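Local atomic coordinates of phiAB6 tailspike (Unidentified phage, PDB entry 5JS4), a protein that probably binds and fragments the exopolysaccharide coat of the host Acinetobacter baumannii, working as a beta-helical phage tailspike assembled into a trimer. Residues V566-I571 / Q579-D584; L589-G594 / F606-M611. One frame throughout, in Å; residues are numbered along the deposited sequence.

Interaction 1 (V566-I571 / Q579-D584)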
ATOM      1  N   VAL A 566      13.690   4.175 -30.168  1.00  9.99           N
ATOM      2  CA  VAL A 566      13.771   5.588 -30.487  1.00 10.49           C
ATOM      3  C   VAL A 566      13.501   6.353 -29.204  1.00 10.88           C
ATOM      4  O   VAL A 566      12.510   6.093 -28.520  1.00 11.84           O
ATOM      5  CB  VAL A 566      12.754   5.991 -31.566  1.00 11.33           C
ATOM      6  CG1 VAL A 566      12.712   7.503 -31.735  1.00 11.53           C
ATOM      7  CG2 VAL A 566      13.101   5.316 -32.882  1.00 10.96           C
ATOM      8  N   LYS A 567      14.391   7.278 -28.868  1.00 10.31           N
ATOM      9  CA  LYS A 567      14.167   8.166 -27.747  1.00 10.50           C
ATOM     10  C   LYS A 567      13.684   9.502 -28.278  1.00 10.03           C
ATOM     11  O   LYS A 567      14.208  10.013 -29.271  1.00 10.41           O
ATOM     12  CB  LYS A 567      15.435   8.312 -26.919  1.00 11.98           C
ATOM     13  CG  LYS A 567      15.822   7.017 -26.225  1.00 13.61           C
ATOM     14  CD  LYS A 567      16.899   7.218 -25.175  1.00 15.47           C
ATOM     15  CE  LYS A 567      16.363   7.912 -23.934  1.00 15.20           C
ATOM     16  NZ  LYS A 567      17.409   8.015 -22.880  1.00 15.69           N
ATOM     17  N   ARG A 568      12.659  10.043 -27.630  1.00  9.61           N
ATOM     18  CA  ARG A 568      12.127  11.349 -27.984  1.00  9.98           C
ATOM     19  C   ARG A 568      12.397  12.299 -26.832  1.00  9.90           C
ATOM     20  O   ARG A 568      12.258  11.935 -25.666  1.00 12.34           O
ATOM     21  CB  ARG A 568      10.635  11.278 -28.283  1.00 11.46           C
ATOM     22  CG  ARG A 568      10.271  10.278 -29.370  1.00 12.45           C
ATOM     23  CD  ARG A 568       8.915  10.596 -29.975  1.00 14.62           C
ATOM     24  NE  ARG A 568       7.867  10.628 -28.961  1.00 15.84           N
ATOM     25  CZ  ARG A 568       6.658  11.162 -29.135  1.00 17.91           C
ATOM     26  NH1 ARG A 568       6.317  11.718 -30.293  1.00 20.13           N
ATOM     27  NH2 ARG A 568       5.779  11.140 -28.141  1.00 18.77           N
ATOM     28  N   ARG A 569      12.793  13.519 -27.167  1.00  9.02           N
ATOM     29  CA  ARG A 569      13.192  14.490 -26.159  1.00  8.46           C
ATOM     30  C   ARG A 569      12.716  15.871 -26.563  1.00  8.73           C
ATOM     31  O   ARG A 569      12.879  16.269 -27.715  1.00  8.99           O
ATOM     32  CB  ARG A 569      14.709  14.476 -26.003  1.00  8.48           C
ATOM     33  CG  ARG A 569      15.251  15.473 -24.995  1.00  8.34           C
ATOM     34  CD  ARG A 569      16.661  15.092 -24.576  1.00  8.52           C
ATOM     35  NE  ARG A 569      17.410  16.242 -24.080  1.00  8.90           N
ATOM     36  CZ  ARG A 569      18.669  16.193 -23.660  1.00  9.33           C
ATOM     37  NH1 ARG A 569      19.330  15.041 -23.642  1.00  9.75           N
ATOM     38  NH2 ARG A 569      19.263  17.301 -23.239  1.00  9.53           N
ATOM     39  N   VAL A 570      12.130  16.597 -25.615  1.00  8.47           N
ATOM     40  CA  VAL A 570      11.689  17.968 -25.884  1.00  8.84           C
ATOM     41  C   VAL A 570      12.906  18.853 -26.149  1.00  9.01           C
ATOM     42  O   VAL A 570      13.870  18.843 -25.379  1.00  9.49           O
ATOM     43  CB  VAL A 570      10.811  18.545 -24.747  1.00  8.96           C
ATOM     44  CG1 VAL A 570      11.583  18.675 -23.440  1.00  9.04           C
ATOM     45  CG2 VAL A 570      10.217  19.888 -25.156  1.00  9.43           C
ATOM     46  N   ILE A 571      12.874  19.584 -27.262  1.00  9.29           N
ATOM     47  CA  ILE A 571      13.980  20.475 -27.625  1.00  9.79           C
ATOM     48  C   ILE A 571      13.542  21.904 -27.948  1.00 10.41           C
ATOM     49  O   ILE A 571      14.381  22.767 -28.183  1.00 11.43           O
ATOM     50  CB  ILE A 571      14.805  19.914 -28.807  1.00  9.66           C
ATOM     51  CG1 ILE A 571      13.958  19.793 -30.082  1.00 10.02           C
ATOM     52  CG2 ILE A 571      15.418  18.568 -28.433  1.00  9.45           C
ATOM     53  CD1 ILE A 571      14.785  19.604 -31.333  1.00 10.81           C
ATOM     54  N   GLN A 579       4.908  21.877 -27.469  1.00 16.20           N
ATOM     55  CA  GLN A 579       6.190  21.198 -27.277  1.00 15.94           C
ATOM     56  C   GLN A 579       6.559  20.384 -28.507  1.00 14.79           C
ATOM     57  O   GLN A 579       5.718  19.676 -29.060  1.00 15.48           O
ATOM     58  CB  GLN A 579       6.121  20.256 -26.081  1.00 17.77           C
ATOM     59  CG  GLN A 579       6.035  20.962 -24.743  1.00 19.89           C
ATOM     60  CD  GLN A 579       5.956  19.996 -23.576  1.00 22.78           C
ATOM     61  OE1 GLN A 579       5.798  18.786 -23.760  1.00 27.87           O
ATOM     62  NE2 GLN A 579       6.071  20.526 -22.368  1.00 21.73           N
ATOM     63  N   TYR A 580       7.815  20.488 -28.932  1.00 12.89           N
ATOM     64  CA  TYR A 580       8.324  19.641 -30.000  1.00 12.34           C
ATOM     65  C   TYR A 580       9.285  18.619 -29.412  1.00 11.63           C
ATOM     66  O   TYR A 580      10.332  18.981 -28.870  1.00 11.24           O
ATOM     67  CB  TYR A 580       9.032  20.448 -31.093  1.00 12.70           C
ATOM     68  CG  TYR A 580       9.603  19.532 -32.152  1.00 12.72           C
ATOM     69  CD1 TYR A 580       8.764  18.835 -33.013  1.00 13.74           C
ATOM     70  CD2 TYR A 580      10.975  19.323 -32.261  1.00 13.14           C
ATOM     71  CE1 TYR A 580       9.271  17.968 -33.964  1.00 14.30           C
ATOM     72  CE2 TYR A 580      11.493  18.459 -33.213  1.00 13.80           C
ATOM     73  CZ  TYR A 580      10.639  17.785 -34.060  1.00 14.19           C
ATOM     74  OH  TYR A 580      11.149  16.925 -35.000  1.00 15.97           O
ATOM     75  N   LEU A 581       8.914  17.348 -29.523  1.00 11.54           N
ATOM     76  CA  LEU A 581       9.763  16.239 -29.094  1.00 11.89           C
ATOM     77  C   LEU A 581      10.486  15.682 -30.316  1.00 11.56           C
ATOM     78  O   LEU A 581       9.850  15.223 -31.261  1.00 13.23           O
ATOM     79  CB  LEU A 581       8.941  15.150 -28.398  1.00 13.84           C
ATOM     80  CG  LEU A 581       8.688  15.359 -26.896  1.00 15.88           C
ATOM     81  CD1 LEU A 581       7.908  16.634 -26.610  1.00 16.63           C
ATOM     82  CD2 LEU A 581       7.971  14.155 -26.303  1.00 17.19           C
ATOM     83  N   ALA A 582      11.815  15.751 -30.294  1.00 10.39           N
ATOM     84  CA  ALA A 582      12.652  15.269 -31.388  1.00 10.36           C
ATOM     85  C   ALA A 582      13.030  13.817 -31.146  1.00 10.07           C
ATOM     86  O   ALA A 582      13.176  13.396 -30.001  1.00 12.24           O
ATOM     87  CB  ALA A 582      13.903  16.118 -31.501  1.00 10.95           C
ATOM     88  N   SER A 583      13.220  13.073 -32.232  1.00  8.84           N
ATOM     89  CA  SER A 583      13.519  11.643 -32.170  1.00  8.70           C
ATOM     90  C   SER A 583      14.974  11.368 -32.512  1.00  8.31           C
ATOM     91  O   SER A 583      15.513  11.949 -33.453  1.00  8.24           O
ATOM     92  CB  SER A 583      12.622  10.874 -33.142  1.00  9.53           C
ATOM     93  OG  SER A 583      11.273  10.918 -32.721  1.00 11.77           O
ATOM     94  N   ASP A 584      15.602  10.467 -31.759  1.00  8.22           N
ATOM     95  CA  ASP A 584      16.959  10.048 -32.074  1.00  8.13           C
ATOM     96  C   ASP A 584      16.962   8.764 -32.912  1.00  8.51           C
ATOM     97  O   ASP A 584      15.905   8.202 -33.239  1.00  9.11           O
ATOM     98  CB  ASP A 584      17.830   9.964 -30.799  1.00  8.35           C
ATOM     99  CG  ASP A 584      17.716   8.642 -30.049  1.00  8.45           C
ATOM    100  OD1 ASP A 584      16.783   7.847 -30.288  1.00  9.18           O
ATOM    101  OD2 ASP A 584      18.603   8.397 -29.193  1.00  8.99           O
TER

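Interaction 2 (L589-G594 / F606-M611)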
ATOM      1  N   LEU A 589      23.992   0.690 -37.508  1.00  8.27           N
ATOM      2  CA  LEU A 589      24.689   1.421 -38.563  1.00  8.64           C
ATOM      3  C   LEU A 589      24.606   2.946 -38.478  1.00  8.45           C
ATOM      4  O   LEU A 589      25.276   3.622 -39.248  1.00 10.27           O
ATOM      5  CB  LEU A 589      24.174   0.965 -39.932  1.00  9.32           C
ATOM      6  CG  LEU A 589      24.507  -0.485 -40.284  1.00 10.60           C
ATOM      7  CD1 LEU A 589      23.759  -0.887 -41.541  1.00 11.32           C
ATOM      8  CD2 LEU A 589      26.005  -0.672 -40.465  1.00 11.78           C
ATOM      9  N   SER A 590      23.809   3.481 -37.557  1.00  7.61           N
ATOM     10  CA  SER A 590      23.561   4.927 -37.515  1.00  7.97           C
ATOM     11  C   SER A 590      23.304   5.442 -36.108  1.00  7.50           C
ATOM     12  O   SER A 590      22.505   4.873 -35.370  1.00  7.59           O
ATOM     13  CB  SER A 590      22.353   5.263 -38.395  1.00  8.70           C
ATOM     14  OG  SER A 590      22.079   6.655 -38.402  1.00 10.55           O
ATOM     15  N   ARG A 591      23.968   6.543 -35.760  1.00  7.25           N
ATOM     16  CA  ARG A 591      23.690   7.267 -34.527  1.00  7.25           C
ATOM     17  C   ARG A 591      23.432   8.729 -34.870  1.00  7.10           C
ATOM     18  O   ARG A 591      24.320   9.419 -35.380  1.00  7.12           O
ATOM     19  CB  ARG A 591      24.852   7.153 -33.536  1.00  7.43           C
ATOM     20  CG  ARG A 591      24.547   7.710 -32.150  1.00  7.91           C
ATOM     21  CD  ARG A 591      23.614   6.790 -31.391  1.00  8.02           C
ATOM     22  NE  ARG A 591      23.326   7.179 -30.010  1.00  8.27           N
ATOM     23  CZ  ARG A 591      22.211   7.765 -29.581  1.00  8.09           C
ATOM     24  NH1 ARG A 591      21.245   8.123 -30.421  1.00  8.30           N
ATOM     25  NH2 ARG A 591      22.062   8.008 -28.286  1.00  9.10           N
ATOM     26  N   LYS A 592      22.202   9.176 -34.616  1.00  7.06           N
ATOM     27  CA  LYS A 592      21.766  10.537 -34.923  1.00  7.37           C
ATOM     28  C   LYS A 592      20.834  11.058 -33.843  1.00  7.15           C
ATOM     29  O   LYS A 592      20.249  10.281 -33.083  1.00  7.40           O
ATOM     30  CB  LYS A 592      21.007  10.579 -36.254  1.00  8.33           C
ATOM     31  CG  LYS A 592      21.818  10.215 -37.485  1.00  9.06           C
ATOM     32  CD  LYS A 592      20.930   9.992 -38.704  1.00  9.37           C
ATOM     33  CE  LYS A 592      20.195  11.251 -39.130  1.00  9.73           C
ATOM     34  NZ  LYS A 592      19.449  11.030 -40.403  1.00 10.72           N
ATOM     35  N   TRP A 593      20.692  12.384 -33.799  1.00  6.92           N
ATOM     36  CA  TRP A 593      19.700  13.053 -32.970  1.00  7.04           C
ATOM     37  C   TRP A 593      18.933  14.007 -33.873  1.00  7.42           C
ATOM     38  O   TRP A 593      19.524  14.874 -34.513  1.00  7.97           O
ATOM     39  CB  TRP A 593      20.370  13.807 -31.816  1.00  6.90           C
ATOM     40  CG  TRP A 593      21.042  12.879 -30.868  1.00  6.83           C
ATOM     41  CD1 TRP A 593      20.525  12.351 -29.723  1.00  7.05           C
ATOM     42  CD2 TRP A 593      22.348  12.321 -31.018  1.00  6.78           C
ATOM     43  NE1 TRP A 593      21.447  11.511 -29.130  1.00  6.83           N
ATOM     44  CE2 TRP A 593      22.572  11.473 -29.911  1.00  6.84           C
ATOM     45  CE3 TRP A 593      23.350  12.455 -31.982  1.00  6.70           C
ATOM     46  CZ2 TRP A 593      23.764  10.764 -29.746  1.00  7.09           C
ATOM     47  CZ3 TRP A 593      24.540  11.750 -31.816  1.00  6.66           C
ATOM     48  CH2 TRP A 593      24.732  10.916 -30.706  1.00  6.93           C
ATOM     49  N   GLY A 594      17.621  13.820 -33.943  1.00  7.62           N
ATOM     50  CA  GLY A 594      16.785  14.618 -34.817  1.00  7.83           C
ATOM     51  C   GLY A 594      16.596  16.033 -34.320  1.00  8.20           C
ATOM     52  O   GLY A 594      16.732  16.326 -33.129  1.00  7.98           O
ATOM     53  N   PHE A 606      21.690  15.864 -36.028  1.00  6.88           N
ATOM     54  CA  PHE A 606      23.045  15.908 -35.524  1.00  6.91           C
ATOM     55  C   PHE A 606      23.580  14.479 -35.598  1.00  7.10           C
ATOM     56  O   PHE A 606      22.829  13.528 -35.363  1.00  7.18           O
ATOM     57  CB  PHE A 606      23.027  16.406 -34.083  1.00  7.24           C
ATOM     58  CG  PHE A 606      22.286  17.707 -33.904  1.00  7.25           C
ATOM     59  CD1 PHE A 606      22.791  18.879 -34.439  1.00  7.66           C
ATOM     60  CD2 PHE A 606      21.081  17.754 -33.211  1.00  7.40           C
ATOM     61  CE1 PHE A 606      22.111  20.077 -34.289  1.00  7.97           C
ATOM     62  CE2 PHE A 606      20.402  18.952 -33.047  1.00  7.75           C
ATOM     63  CZ  PHE A 606      20.921  20.111 -33.588  1.00  7.90           C
ATOM     64  N   TYR A 607      24.871  14.343 -35.901  1.00  6.94           N
ATOM     65  CA  TYR A 607      25.472  13.052 -36.269  1.00  6.96           C
ATOM     66  C   TYR A 607      26.661  12.685 -35.394  1.00  7.17           C
ATOM     67  O   TYR A 607      27.500  13.533 -35.096  1.00  7.38           O
ATOM     68  CB  TYR A 607      25.957  13.096 -37.723  1.00  7.41           C
ATOM     69  CG  TYR A 607      24.842  13.265 -38.716  1.00  8.13           C
ATOM     70  CD1 TYR A 607      24.198  14.489 -38.863  1.00  8.60           C
ATOM     71  CD2 TYR A 607      24.420  12.204 -39.503  1.00  8.72           C
ATOM     72  CE1 TYR A 607      23.164  14.651 -39.764  1.00  9.23           C
ATOM     73  CE2 TYR A 607      23.386  12.360 -40.412  1.00  9.05           C
ATOM     74  CZ  TYR A 607      22.764  13.588 -40.532  1.00  9.10           C
ATOM     75  OH  TYR A 607      21.723  13.767 -41.417  1.00 11.33           O
ATOM     76  N   ALA A 608      26.733  11.409 -35.020  1.00  7.21           N
ATOM     77  CA  ALA A 608      27.941  10.833 -34.430  1.00  6.89           C
ATOM     78  C   ALA A 608      28.480   9.818 -35.438  1.00  6.70           C
ATOM     79  O   ALA A 608      28.016   8.684 -35.472  1.00  7.24           O
ATOM     80  CB  ALA A 608      27.630  10.169 -33.096  1.00  7.04           C
ATOM     81  N   PRO A 609      29.438  10.227 -36.286  1.00  6.75           N
ATOM     82  CA  PRO A 609      29.885   9.327 -37.354  1.00  6.84           C
ATOM     83  C   PRO A 609      30.763   8.190 -36.861  1.00  6.82           C
ATOM     84  O   PRO A 609      31.317   8.254 -35.764  1.00  7.09           O
ATOM     85  CB  PRO A 609      30.706  10.247 -38.261  1.00  7.38           C
ATOM     86  CG  PRO A 609      31.244  11.280 -37.333  1.00  7.37           C
ATOM     87  CD  PRO A 609      30.153  11.516 -36.326  1.00  7.26           C
ATOM     88  N   MET A 610      30.887   7.152 -37.678  1.00  6.83           N
ATOM     89  CA  MET A 610      31.949   6.179 -37.479  1.00  7.01           C
ATOM     90  C   MET A 610      33.270   6.857 -37.801  1.00  7.20           C
ATOM     91  O   MET A 610      33.370   7.604 -38.776  1.00  7.86           O
ATOM     92  CB  MET A 610      31.759   4.960 -38.377  1.00  7.60           C
ATOM     93  CG  MET A 610      30.622   4.066 -37.926  1.00  7.97           C
ATOM     94  SD  MET A 610      30.384   2.620 -38.973  1.00  9.79           S
ATOM     95  CE  MET A 610      29.441   3.313 -40.325  1.00 10.80           C
ATOM     96  N   MET A 611      34.274   6.620 -36.961  1.00  7.55           N
ATOM     97  CA  MET A 611      35.628   7.083 -37.233  1.00  7.71           C
ATOM     98  C   MET A 611      36.545   5.876 -37.316  1.00  7.10           C
ATOM     99  O   MET A 611      36.379   4.902 -36.584  1.00  8.00           O
ATOM    100  CB  MET A 611      36.097   8.066 -36.161  1.00  8.60           C
ATOM    101  CG  MET A 611      35.192   9.283 -36.069  1.00  9.37           C
ATOM    102  SD  MET A 611      35.830  10.589 -35.007  1.00 12.12           S
ATOM    103  CE  MET A 611      36.889  11.462 -36.149  1.00 13.60           C
TER
HETATM  104  O   HOH W   1      26.441   7.381 -37.365  1.00 12.49           O

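Interaction 1 (V566-I571 / Q579-D584)
Val566 opens one arm of an antiparallel beta hairpin, its CG1 lying 3.7 Å from CB of Ser583 on the returning arm; CG1 also reaches the backbone O of Asp584, so one methyl of the beta-branched side chain is enough to touch both residues. At Lys567 the pairing departs from the plain backbone pattern. Its N donates to a side chain, Asp584 OD1, at 2.8 Å, while its O accepts from Asp584 N. The carboxylate is met from above its plane, 47° out of it. It can sit there because CG of Asp584 lies between its own N and carbonyl carbon (chi1 85°), which turns the carboxylate toward the backbone of Lys567. The ammonium of Lys567 turns away to salt bridges with Glu554 of its own chain and Glu554 of the second subunit.

Arg568 faces Ser583 in a non-hydrogen-bonded pair, its CG and CD methylenes passing Ser583 OG. Its guanidinium then takes Leu581 CD2 over one face, near the rim, and goes on to Asp553 of the second subunit. Arg569 and Ala582 form the hydrogen-bonded pair, two backbone bonds between them; the small alanine lets Ile571 CD1 come close on this face, while the long arginine reaches Asp584 of the second subunit. Residues 566-569 also pair in parallel with a strand of that subunit, so the sheet runs on across the interface.

Val570 sets CB 3.9 Å from Leu581 CD1, an apolar patch on the face shared with Arg568. Ile571 donates from N to Tyr580 O. Tyr580 belongs to a malonate-binding pocket, and Ile571 lies alongside it, with CD1 in the ring plane at its edge. That same CD1 ends 3.6 Å from Ala582 CB.

Interaction 2 (L589-G594 / F606-M611)
Lys592 and Tyr607 both carry CG anti to their own carbonyl carbon (chi1 -64° in each), which lays the two side chains next to each other, pointing the same way, from a non-hydrogen-bonded pair of an antiparallel beta hairpin. The lysine's aliphatic chain follows the ring along its CD2-CE2 side, and CE comes within 3.6 Å of CE2. A long chain with a charged end suits this place: its methylenes lie against the CD2 and CE2 carbons, while NZ and the tyrosine OH both reach the C-terminal Ser719, the first by a salt bridge to OXT and the second by a hydrogen bond to O.

The next pair, Trp593 with Phe606, is hydrogen-bonded. Trp593 N gives to Phe606 O at 2.9 Å, and Phe606 N gives back to Trp593 O at 2.8 Å. On this buried face the indole presents its edge to the methyl of Ala608, CZ3 to CB 3.7 Å, in the plane of the ring; a residue as small as alanine lets the wide indole lie close. Arg591 folds back beside Trp593 of its own strand, NH1 above the indole face toward its rim, the two planes inclined rather than parallel. NH1 also makes a salt bridge to Asp584, and the guanidinium a cation-pi contact with Trp593 of the third subunit.

Arg591 O takes the nearly straight bond from Ala608 N (175° at the hydrogen). Toward Ser590 and Pro609 the two chains diverge, and a water bridges them, accepting from Arg591 N and donating to Ala608 O at 2.8 Å.

Trp593 meets Trp593 of both other subunits edge-to-face, placing this hairpin at the trimer interface. Within the chain, strand 591-597 lies between strands 579-586 and 602-615, and strand 708-715 follows on the far side of the latter.

How the interactions relate
Following the chain from its N terminus, interaction 1 comes first: strand 566-573 turns through 574-578 into strand 579-586, closing one hairpin. Strand 591-597 follows and turns through 598-601 into strand 602-615, where interaction 2 closes a second; its segments are further apart in sequence, eleven intervening residues against seven. The two are in series, neither enclosing nor crossing the other, with centres about 16 Å apart. They join because strands 579-586 and 591-597 are neighbours in one antiparallel sheet: Ser583 O lies 2.9 Å from Gly594 N, a probable hydrogen bond, and Asp584 OD2 makes a salt bridge to Arg591 NH1. Together they form a meander that reaches the third subunit from both contacts.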